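PDB 1GYH: arabinan endo-1,5-alpha-l-arabinosidase A from Cellvibrio cellulosa, which hydrolyses the alpha-1,5-linked arabinofuranosyl chains of linear arabinan, releasing almost exclusively arabinotriose during plant cell-wall breakdown. Local coordinates for residues K3-V11 / H277-K288; L250-L260 / P302-D310. One frame throughout, in Å; residues are numbered along the deposited sequence.

Overall arrangement
Both contacts involve the same four-stranded blade of the five-bladed propeller, in which strands 257-268, 271-280, 286-296 and 302-303 lie in that order. Contact 1 brings the N-terminal segment 3-11 against the two middle strands, at the probable substrate site; contact 2 joins the outer strands and the chain after 302-303 to the end of the preceding blade. Each is partly buried, but exposed residues touch only in contact 2. Stacked imidazoles in a chain of hydrogen bonds mark contact 1, whereas contact 2 sets leucine, isoleucine and valine packing beside a salt bridge and waters. The two meet directly, Glu280 CB packing on Trp257 CZ3 at 3.4 Å, with their centres about 13 Å apart.

Contact 1: residues K3-V11 / H277-K288; sequences KQVDVHDPV and HAYEAADNYLQK
Part of the probable substrate site of this five-bladed beta-propeller is built here, where the loop leading into strand 11-15 lies against strands 271-280 and 286-296 and His8 stacks on His277. The imidazoles are nearly parallel, their planes 19° apart and centroids 3.9 Å apart, with His277 CE1 over the middle of the His8 ring. At the edge of that ring Tyr279 OH and His8 NE2 share a hydrogen bond of 2.6 Å; the same hydroxyl takes a weak bond from His277 NE2. Through its other nitrogen, ND1, His8 donates to Asp9 OD2, which also bonds Thr24, so the imidazole is held at both nitrogens. Asp9, the likely proton acceptor of catalysis, is further fixed through its backbone: Asp9 N donates to His277 ND1 at 2.9 Å and a nearly straight 166°. With CG between the backbone N and the carbonyl carbon (chi1 72°), the His277 ring is brought up to the loop, its ND1 facing Asp9 N. Asp9 also lies beside His262, a probable calcium ligand.

Gln287 and Asp6, both probable substrate-binding residues, line the neighbouring part of the contact. Gln287 CG packs 3.1 Å from Val7 O, and Asp6 CA makes a CH...O contact of 3.2 Å to Gln287 O. Farther along, Gln4 CB rests on Lys288 CD, the two side chains crossing at about a right angle. The bent lysine chain ends in a triple grip: NZ donates to Leu286 O and makes salt bridges to Glu280 OE1 and to the anti lone pair of Asp283 OD2, the latter at 2.8 Å.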
loop_
_atom_site.group_PDB
_atom_site.type_symbol
_atom_site.label_atom_id
_atom_site.label_comp_id
_atom_site.label_asym_id
_atom_site.label_seq_id
_atom_site.Cartn_x
_atom_site.Cartn_y
_atom_site.Cartn_z
ATOM N N LYS A 3 7.982 -2.544 -23.559
ATOM C CA LYS A 3 6.629 -2.656 -22.949
ATOM C C LYS A 3 6.547 -1.872 -21.636
ATOM O O LYS A 3 7.560 -1.718 -20.992
ATOM C CB LYS A 3 6.312 -4.128 -22.598
ATOM C CG LYS A 3 5.792 -4.935 -23.760
ATOM C CD LYS A 3 5.385 -6.360 -23.268
ATOM C CE LYS A 3 5.864 -7.467 -24.198
ATOM N NZ LYS A 3 5.000 -8.705 -24.138
ATOM N N GLN A 4 5.353 -1.443 -21.213
ATOM C CA GLN A 4 5.194 -0.831 -19.882
ATOM C C GLN A 4 5.424 -1.856 -18.780
ATOM O O GLN A 4 5.190 -3.084 -18.985
ATOM C CB GLN A 4 3.808 -0.191 -19.725
ATOM C CG GLN A 4 3.640 0.988 -20.627
ATOM C CD GLN A 4 2.353 1.760 -20.458
ATOM O OE1 GLN A 4 1.892 2.091 -19.322
ATOM N NE2 GLN A 4 1.776 2.109 -21.601
ATOM N N VAL A 5 5.897 -1.399 -17.625
ATOM C CA VAL A 5 6.047 -2.305 -16.526
ATOM C C VAL A 5 4.740 -2.645 -15.793
ATOM O O VAL A 5 3.932 -1.776 -15.398
ATOM C CB VAL A 5 7.316 -2.082 -15.621
ATOM C CG1 VAL A 5 8.165 -0.883 -15.942
ATOM C CG2 VAL A 5 7.071 -2.283 -14.206
ATOM N N ASP A 6 4.507 -3.947 -15.661
ATOM C CA ASP A 6 3.327 -4.443 -14.934
ATOM C C ASP A 6 3.623 -4.698 -13.470
ATOM O O ASP A 6 4.533 -5.480 -13.116
ATOM C CB ASP A 6 2.717 -5.690 -15.604
ATOM C CG ASP A 6 3.688 -6.855 -15.691
ATOM O OD1 ASP A 6 4.752 -6.716 -16.312
ATOM O OD2 ASP A 6 3.466 -7.957 -15.160
ATOM N N VAL A 7 2.869 -3.988 -12.630
ATOM C CA VAL A 7 2.946 -4.036 -11.169
ATOM C C VAL A 7 1.556 -4.011 -10.568
ATOM O O VAL A 7 0.581 -3.591 -11.210
ATOM C CB VAL A 7 3.757 -2.823 -10.577
ATOM C CG1 VAL A 7 5.095 -2.756 -11.199
ATOM C CG2 VAL A 7 2.992 -1.454 -10.727
ATOM N N HIS A 8 1.469 -4.442 -9.315
ATOM C CA HIS A 8 0.237 -4.382 -8.529
ATOM C C HIS A 8 0.640 -3.926 -7.135
ATOM O O HIS A 8 1.567 -4.496 -6.518
ATOM C CB HIS A 8 -0.433 -5.797 -8.468
ATOM C CG HIS A 8 -1.933 -5.781 -8.399
ATOM N ND1 HIS A 8 -2.621 -6.030 -7.227
ATOM C CD2 HIS A 8 -2.884 -5.601 -9.365
ATOM C CE1 HIS A 8 -3.927 -5.983 -7.466
ATOM N NE2 HIS A 8 -4.113 -5.734 -8.760
ATOM N N ASP A 9 -0.037 -2.901 -6.625
ATOM C CA ASP A 9 0.139 -2.434 -5.250
ATOM C C ASP A 9 1.542 -1.812 -5.040
ATOM O O ASP A 9 2.193 -2.130 -4.071
ATOM C CB ASP A 9 -0.153 -3.559 -4.210
ATOM C CG ASP A 9 -1.398 -4.389 -4.561
ATOM O OD1 ASP A 9 -2.464 -3.772 -4.892
ATOM O OD2 ASP A 9 -1.389 -5.652 -4.541
ATOM N N PRO A 10 1.975 -0.895 -5.912
ATOM C CA PRO A 10 3.367 -0.408 -5.905
ATOM C C PRO A 10 3.731 0.563 -4.794
ATOM O O PRO A 10 2.905 1.361 -4.342
ATOM C CB PRO A 10 3.507 0.273 -7.254
ATOM C CG PRO A 10 2.167 0.869 -7.454
ATOM C CD PRO A 10 1.186 -0.245 -6.971
ATOM N N VAL A 11 4.971 0.426 -4.347
ATOM C CA VAL A 11 5.641 1.389 -3.482
ATOM C C VAL A 11 7.072 1.646 -4.005
ATOM O O VAL A 11 7.628 0.863 -4.806
ATOM C CB VAL A 11 5.679 0.937 -2.023
ATOM C CG1 VAL A 11 4.255 0.886 -1.413
ATOM C CG2 VAL A 11 6.443 -0.410 -1.879
ATOM N N HIS A 277 -1.335 1.506 -9.469
ATOM C CA HIS A 277 -1.525 0.668 -10.651
ATOM C C HIS A 277 -2.865 0.949 -11.294
ATOM O O HIS A 277 -3.809 1.375 -10.622
ATOM C CB HIS A 277 -1.333 -0.834 -10.363
ATOM C CG HIS A 277 -2.434 -1.468 -9.567
ATOM N ND1 HIS A 277 -2.262 -1.867 -8.256
ATOM C CD2 HIS A 277 -3.705 -1.803 -9.899
ATOM C CE1 HIS A 277 -3.377 -2.423 -7.815
ATOM N NE2 HIS A 277 -4.278 -2.380 -8.781
ATOM N N ALA A 278 -2.927 0.711 -12.593
ATOM C CA ALA A 278 -4.112 0.949 -13.376
ATOM C C ALA A 278 -4.256 -0.107 -14.465
ATOM O O ALA A 278 -3.291 -0.417 -15.158
ATOM C CB ALA A 278 -4.075 2.387 -13.984
ATOM N N TYR A 279 -5.491 -0.611 -14.652
ATOM C CA TYR A 279 -5.719 -1.727 -15.589
ATOM C C TYR A 279 -5.984 -1.252 -17.028
ATOM O O TYR A 279 -6.996 -0.593 -17.301
ATOM C CB TYR A 279 -6.900 -2.609 -15.066
ATOM C CG TYR A 279 -6.738 -3.127 -13.626
ATOM C CD1 TYR A 279 -5.878 -4.213 -13.313
ATOM C CD2 TYR A 279 -7.436 -2.563 -12.572
ATOM C CE1 TYR A 279 -5.727 -4.670 -11.982
ATOM C CE2 TYR A 279 -7.281 -3.030 -11.243
ATOM C CZ TYR A 279 -6.441 -4.102 -10.943
ATOM O OH TYR A 279 -6.290 -4.577 -9.598
ATOM N N GLU A 280 -5.121 -1.626 -17.960
ATOM C CA GLU A 280 -5.151 -1.088 -19.308
ATOM C C GLU A 280 -6.094 -1.870 -20.176
ATOM O O GLU A 280 -5.769 -3.004 -20.576
ATOM C CB GLU A 280 -3.748 -1.139 -19.953
ATOM C CG GLU A 280 -3.640 -0.320 -21.230
ATOM C CD GLU A 280 -2.221 -0.207 -21.782
ATOM O OE1 GLU A 280 -1.276 -0.828 -21.257
ATOM O OE2 GLU A 280 -2.063 0.518 -22.789
ATOM N N ALA A 281 -7.213 -1.246 -20.553
ATOM C CA ALA A 281 -8.229 -1.926 -21.326
ATOM C C ALA A 281 -7.734 -2.431 -22.669
ATOM O O ALA A 281 -8.168 -3.481 -23.116
ATOM C CB ALA A 281 -9.451 -1.046 -21.514
ATOM N N ALA A 282 -6.826 -1.709 -23.329
ATOM C CA ALA A 282 -6.320 -2.108 -24.632
ATOM C C ALA A 282 -5.291 -3.262 -24.580
ATOM O O ALA A 282 -4.862 -3.739 -25.625
ATOM C CB ALA A 282 -5.699 -0.894 -25.362
ATOM N N ASP A 283 -4.898 -3.680 -23.380
ATOM C CA ASP A 283 -3.898 -4.744 -23.174
ATOM C C ASP A 283 -4.442 -5.794 -22.183
ATOM O O ASP A 283 -3.831 -6.037 -21.158
ATOM C CB ASP A 283 -2.585 -4.139 -22.633
ATOM C CG ASP A 283 -1.442 -5.149 -22.545
ATOM O OD1 ASP A 283 -1.438 -6.132 -23.324
ATOM O OD2 ASP A 283 -0.482 -5.022 -21.744
ATOM N N ASN A 284 -5.586 -6.412 -22.500
ATOM C CA ASN A 284 -6.206 -7.398 -21.595
ATOM C C ASN A 284 -6.371 -7.017 -20.123
ATOM O O ASN A 284 -6.273 -7.874 -19.230
ATOM C CB ASN A 284 -5.420 -8.708 -21.644
ATOM C CG ASN A 284 -5.300 -9.251 -23.034
ATOM O OD1 ASN A 284 -6.322 -9.487 -23.697
ATOM N ND2 ASN A 284 -4.047 -9.417 -23.526
ATOM N N TYR A 285 -6.590 -5.738 -19.842
ATOM C CA TYR A 285 -6.700 -5.238 -18.464
ATOM C C TYR A 285 -5.500 -5.533 -17.576
ATOM O O TYR A 285 -5.630 -5.641 -16.351
ATOM C CB TYR A 285 -8.037 -5.676 -17.791
ATOM C CG TYR A 285 -9.256 -5.291 -18.619
ATOM C CD1 TYR A 285 -9.857 -4.024 -18.486
ATOM C CD2 TYR A 285 -9.794 -6.160 -19.542
ATOM C CE1 TYR A 285 -10.930 -3.656 -19.245
ATOM C CE2 TYR A 285 -10.867 -5.797 -20.309
ATOM C CZ TYR A 285 -11.430 -4.535 -20.166
ATOM O OH TYR A 285 -12.503 -4.184 -20.947
ATOM N N LEU A 286 -4.326 -5.620 -18.184
ATOM C CA LEU A 286 -3.082 -5.814 -17.433
ATOM C C LEU A 286 -2.638 -4.507 -16.739
ATOM O O LEU A 286 -2.386 -3.493 -17.395
ATOM C CB LEU A 286 -1.971 -6.320 -18.361
ATOM C CG LEU A 286 -0.590 -6.607 -17.715
ATOM C CD1 LEU A 286 -0.694 -7.626 -16.572
ATOM C CD2 LEU A 286 0.430 -7.083 -18.761
ATOM N N GLN A 287 -2.518 -4.603 -15.431
ATOM C CA GLN A 287 -2.126 -3.544 -14.508
ATOM C C GLN A 287 -0.736 -2.988 -14.903
ATOM O O GLN A 287 0.215 -3.752 -15.106
ATOM C CB GLN A 287 -2.067 -4.113 -13.084
ATOM C CG GLN A 287 -1.278 -5.428 -12.966
ATOM C CD GLN A 287 -2.142 -6.712 -12.972
ATOM O OE1 GLN A 287 -3.212 -6.774 -13.612
ATOM N NE2 GLN A 287 -1.640 -7.754 -12.310
ATOM N N LYS A 288 -0.652 -1.653 -15.055
ATOM C CA LYS A 288 0.595 -0.974 -15.335
ATOM C C LYS A 288 0.898 0.022 -14.195
ATOM O O LYS A 288 -0.018 0.587 -13.572
ATOM C CB LYS A 288 0.486 -0.216 -16.654
ATOM C CG LYS A 288 0.134 -1.029 -17.879
ATOM C CD LYS A 288 1.030 -2.223 -18.126
ATOM C CE LYS A 288 0.770 -2.893 -19.498
ATOM N NZ LYS A 288 -0.634 -3.011 -19.819
#

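Contact 2: residues L250-L260 / P302-D310; sequences LIKGNKRWVGL and PQVDEKELD
Leu309 lies over one face of the Trp257 indole, its CB 4.0 Å from the centroid of the five-membered ring, a CH-pi contact. The two side chains run antiparallel to each other; beyond the ring Leu309 CD1 meets Leu260 CD2 at 3.5 Å and Ile251 CD1. Ile251 carries the apolar patch onward: with CG1 anti to the backbone N (chi1 -176°), its CD1 touches both Val304 CG2 and Glu306 CB. Leu250 CD1 lies against Pro302, nearest its carbonyl O and also touching CB.

Polar groups border this patch. Asp310 OD1 takes two donors from opposite faces of its carboxylate plane: Trp257 NE1, in the indole plane, at 3.1 Å and 169°, and Arg256 NE at 2.9 Å. Arg256 grips the carboxylate side-on, NE to OD1 and NH2 to OD2, although the two planes are turned 44° apart. This pairing probably favours the charged form of Asp310. Asn254 works both ways. Its OD1 accepts from Arg256 N, an Asx turn, and from Trp257 N, an Asx motif, in the turn between strands 248-251 and 257-268, while its ND2 donates to Glu306 OE2 at 2.8 Å, within its own amide plane but from above the carboxylate plane. Four waters complete the seam; one joins Asn254 ND2, Glu306 O and Asp310 OD2, and another links Leu250 O to Val304 N.

Strand 248-251, the outermost of its blade and bulged opposite Leu222, is thereby joined to the next blade, where Trp257 packs on Ala278 of strand 271-280, Ile251 touches Leu292 of strand 286-296, and helix 308-311, near the C-terminus, lays Leu309 over one face of the indole.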
loop_
_atom_site.group_PDB
_atom_site.type_symbol
_atom_site.label_atom_id
_atom_site.label_comp_id
_atom_site.label_asym_id
_atom_site.label_seq_id
_atom_site.Cartn_x
_atom_site.Cartn_y
_atom_site.Cartn_z
ATOM N N LEU A 250 -10.451 11.331 -5.407
ATOM C CA LEU A 250 -9.181 11.836 -5.952
ATOM C C LEU A 250 -9.008 11.544 -7.442
ATOM O O LEU A 250 -8.717 12.436 -8.248
ATOM C CB LEU A 250 -8.004 11.254 -5.178
ATOM C CG LEU A 250 -6.609 11.660 -5.689
ATOM C CD1 LEU A 250 -6.453 13.200 -5.588
ATOM C CD2 LEU A 250 -5.529 10.980 -4.937
ATOM N N ILE A 251 -9.170 10.274 -7.821
ATOM C CA ILE A 251 -9.080 9.872 -9.211
ATOM C C ILE A 251 -9.805 8.532 -9.357
ATOM O O ILE A 251 -9.685 7.652 -8.479
ATOM C CB ILE A 251 -7.616 9.746 -9.688
ATOM C CG1 ILE A 251 -7.520 9.405 -11.183
ATOM C CG2 ILE A 251 -6.750 8.807 -8.748
ATOM C CD1 ILE A 251 -6.071 9.609 -11.786
ATOM N N LYS A 252 -10.528 8.443 -10.466
ATOM C CA LYS A 252 -11.219 7.253 -10.937
ATOM C C LYS A 252 -10.852 6.957 -12.378
ATOM O O LYS A 252 -10.208 7.743 -13.077
ATOM C CB LYS A 252 -12.734 7.381 -10.812
ATOM C CG LYS A 252 -13.421 8.462 -11.675
ATOM C CD LYS A 252 -14.942 8.625 -11.380
ATOM C CE LYS A 252 -15.537 9.746 -12.275
ATOM N NZ LYS A 252 -17.029 9.705 -12.429
ATOM N N GLY A 253 -11.248 5.775 -12.829
ATOM C CA GLY A 253 -10.875 5.319 -14.149
ATOM C C GLY A 253 -11.667 5.923 -15.254
ATOM O O GLY A 253 -12.617 6.654 -15.010
ATOM N N ASN A 254 -11.261 5.599 -16.478
ATOM C CA ASN A 254 -11.916 6.048 -17.686
ATOM C C ASN A 254 -11.957 4.903 -18.743
ATOM O O ASN A 254 -11.698 3.740 -18.417
ATOM C CB ASN A 254 -11.211 7.315 -18.218
ATOM C CG ASN A 254 -9.740 7.101 -18.483
ATOM O OD1 ASN A 254 -9.338 6.078 -19.108
ATOM N ND2 ASN A 254 -8.896 8.068 -18.021
ATOM N N LYS A 255 -12.287 5.217 -19.982
ATOM C CA LYS A 255 -12.401 4.179 -21.031
ATOM C C LYS A 255 -11.107 3.382 -21.292
ATOM O O LYS A 255 -11.160 2.219 -21.725
ATOM C CB LYS A 255 -12.970 4.756 -22.341
ATOM C CG LYS A 255 -12.050 5.691 -23.155
ATOM C CD LYS A 255 -12.831 6.628 -24.149
ATOM C CE LYS A 255 -13.204 5.969 -25.443
ATOM N NZ LYS A 255 -13.807 6.934 -26.455
ATOM N N ARG A 256 -9.951 4.001 -21.051
ATOM C CA ARG A 256 -8.670 3.376 -21.339
ATOM C C ARG A 256 -8.102 2.631 -20.131
ATOM O O ARG A 256 -7.329 1.665 -20.314
ATOM C CB ARG A 256 -7.644 4.406 -21.857
ATOM C CG ARG A 256 -7.815 4.811 -23.305
ATOM C CD ARG A 256 -6.912 5.989 -23.793
ATOM N NE ARG A 256 -6.980 7.140 -22.902
ATOM C CZ ARG A 256 -8.016 7.977 -22.807
ATOM N NH1 ARG A 256 -9.096 7.838 -23.566
ATOM N NH2 ARG A 256 -7.959 8.981 -21.946
ATOM N N TRP A 257 -8.486 3.056 -18.927
ATOM C CA TRP A 257 -7.926 2.587 -17.655
ATOM C C TRP A 257 -9.084 2.205 -16.737
ATOM O O TRP A 257 -9.701 3.061 -16.089
ATOM C CB TRP A 257 -7.029 3.658 -17.006
ATOM C CG TRP A 257 -5.941 4.016 -17.905
ATOM C CD1 TRP A 257 -5.911 5.079 -18.765
ATOM C CD2 TRP A 257 -4.732 3.272 -18.139
ATOM N NE1 TRP A 257 -4.752 5.052 -19.502
ATOM C CE2 TRP A 257 -4.018 3.947 -19.162
ATOM C CE3 TRP A 257 -4.178 2.092 -17.593
ATOM C CZ2 TRP A 257 -2.770 3.497 -19.646
ATOM C CZ3 TRP A 257 -2.952 1.638 -18.084
ATOM C CH2 TRP A 257 -2.254 2.356 -19.101
ATOM N N VAL A 258 -9.436 0.911 -16.722
ATOM C CA VAL A 258 -10.682 0.465 -16.079
ATOM C C VAL A 258 -10.356 -0.089 -14.726
ATOM O O VAL A 258 -9.927 -1.233 -14.570
ATOM C CB VAL A 258 -11.463 -0.508 -16.980
ATOM C CG1 VAL A 258 -12.767 -0.944 -16.338
ATOM C CG2 VAL A 258 -11.764 0.151 -18.289
ATOM N N GLY A 259 -10.491 0.780 -13.734
ATOM C CA GLY A 259 -10.049 0.517 -12.389
ATOM C C GLY A 259 -8.630 0.945 -12.153
ATOM O O GLY A 259 -7.759 0.734 -13.011
ATOM N N LEU A 260 -8.388 1.529 -10.980
ATOM C CA LEU A 260 -7.047 1.963 -10.608
ATOM C C LEU A 260 -6.983 2.175 -9.120
ATOM O O LEU A 260 -7.996 2.341 -8.492
ATOM C CB LEU A 260 -6.639 3.228 -11.423
ATOM C CG LEU A 260 -7.534 4.489 -11.418
ATOM C CD1 LEU A 260 -7.533 5.225 -10.139
ATOM C CD2 LEU A 260 -7.028 5.427 -12.557
ATOM N N PRO A 302 -5.725 17.415 -2.232
ATOM C CA PRO A 302 -4.914 16.930 -3.347
ATOM C C PRO A 302 -5.706 16.833 -4.618
ATOM O O PRO A 302 -6.930 16.622 -4.595
ATOM C CB PRO A 302 -4.432 15.534 -2.895
ATOM C CG PRO A 302 -5.436 15.082 -1.870
ATOM C CD PRO A 302 -5.981 16.367 -1.220
ATOM N N GLN A 303 -4.999 17.023 -5.725
ATOM C CA GLN A 303 -5.570 17.006 -7.064
ATOM C C GLN A 303 -4.532 16.398 -8.025
ATOM O O GLN A 303 -3.315 16.646 -7.886
ATOM C CB GLN A 303 -5.922 18.448 -7.461
ATOM C CG GLN A 303 -6.586 18.588 -8.737
ATOM C CD GLN A 303 -6.711 20.053 -9.194
ATOM O OE1 GLN A 303 -7.437 20.854 -8.575
ATOM N NE2 GLN A 303 -5.997 20.398 -10.280
ATOM N N VAL A 304 -5.003 15.569 -8.958
ATOM C CA VAL A 304 -4.183 15.031 -10.049
ATOM C C VAL A 304 -4.837 15.227 -11.420
ATOM O O VAL A 304 -6.052 15.453 -11.523
ATOM C CB VAL A 304 -3.838 13.539 -9.806
ATOM C CG1 VAL A 304 -2.958 13.376 -8.571
ATOM C CG2 VAL A 304 -5.128 12.671 -9.699
ATOM N N ASP A 305 -4.026 15.184 -12.474
ATOM C CA ASP A 305 -4.485 15.362 -13.842
ATOM C C ASP A 305 -4.587 13.948 -14.447
ATOM O O ASP A 305 -3.580 13.297 -14.658
ATOM C CB ASP A 305 -3.492 16.276 -14.608
ATOM C CG ASP A 305 -3.788 16.415 -16.110
ATOM O OD1 ASP A 305 -4.812 15.861 -16.634
ATOM O OD2 ASP A 305 -3.022 17.114 -16.846
ATOM N N GLU A 306 -5.815 13.481 -14.698
ATOM C CA GLU A 306 -5.990 12.089 -15.154
ATOM C C GLU A 306 -5.373 11.802 -16.539
ATOM O O GLU A 306 -5.169 10.646 -16.912
ATOM C CB GLU A 306 -7.450 11.616 -14.994
ATOM C CG GLU A 306 -8.476 12.044 -15.989
ATOM C CD GLU A 306 -9.704 11.093 -15.941
ATOM O OE1 GLU A 306 -10.397 10.932 -14.877
ATOM O OE2 GLU A 306 -9.963 10.477 -16.968
ATOM N N LYS A 307 -5.047 12.846 -17.297
ATOM C CA LYS A 307 -4.306 12.680 -18.551
ATOM C C LYS A 307 -2.957 12.028 -18.376
ATOM O O LYS A 307 -2.482 11.380 -19.305
ATOM C CB LYS A 307 -4.159 14.033 -19.289
ATOM C CG LYS A 307 -5.501 14.540 -19.819
ATOM C CD LYS A 307 -5.546 16.062 -20.062
ATOM C CE LYS A 307 -4.541 16.534 -21.052
ATOM N NZ LYS A 307 -4.818 17.976 -21.443
ATOM N N GLU A 308 -2.345 12.179 -17.192
ATOM C CA GLU A 308 -1.063 11.523 -16.926
ATOM C C GLU A 308 -1.140 9.976 -16.846
ATOM O O GLU A 308 -0.129 9.300 -16.947
ATOM C CB GLU A 308 -0.405 12.105 -15.674
ATOM C CG GLU A 308 0.021 13.561 -15.929
ATOM C CD GLU A 308 0.716 14.231 -14.748
ATOM O OE1 GLU A 308 0.813 13.633 -13.677
ATOM O OE2 GLU A 308 1.152 15.384 -14.917
ATOM N N LEU A 309 -2.346 9.426 -16.681
ATOM C CA LEU A 309 -2.517 7.971 -16.908
ATOM C C LEU A 309 -2.047 7.568 -18.296
ATOM O O LEU A 309 -1.528 6.454 -18.459
ATOM C CB LEU A 309 -3.957 7.498 -16.682
ATOM C CG LEU A 309 -4.520 7.690 -15.296
ATOM C CD1 LEU A 309 -6.017 7.422 -15.283
ATOM C CD2 LEU A 309 -3.825 6.858 -14.231
ATOM N N ASP A 310 -2.209 8.445 -19.297
ATOM C CA ASP A 310 -1.709 8.170 -20.652
ATOM C C ASP A 310 -0.260 8.608 -20.904
ATOM O O ASP A 310 0.467 7.922 -21.595
ATOM C CB ASP A 310 -2.599 8.808 -21.697
ATOM C CG ASP A 310 -4.037 8.399 -21.550
ATOM O OD1 ASP A 310 -4.308 7.175 -21.708
ATOM O OD2 ASP A 310 -4.949 9.227 -21.281
HETATM O O HOH W 1 -7.994 15.027 -8.644
HETATM O O HOH W 2 -10.669 11.138 -12.044
HETATM O O HOH W 3 -13.130 9.686 -15.273
HETATM O O HOH W 4 -6.349 9.174 -18.980
#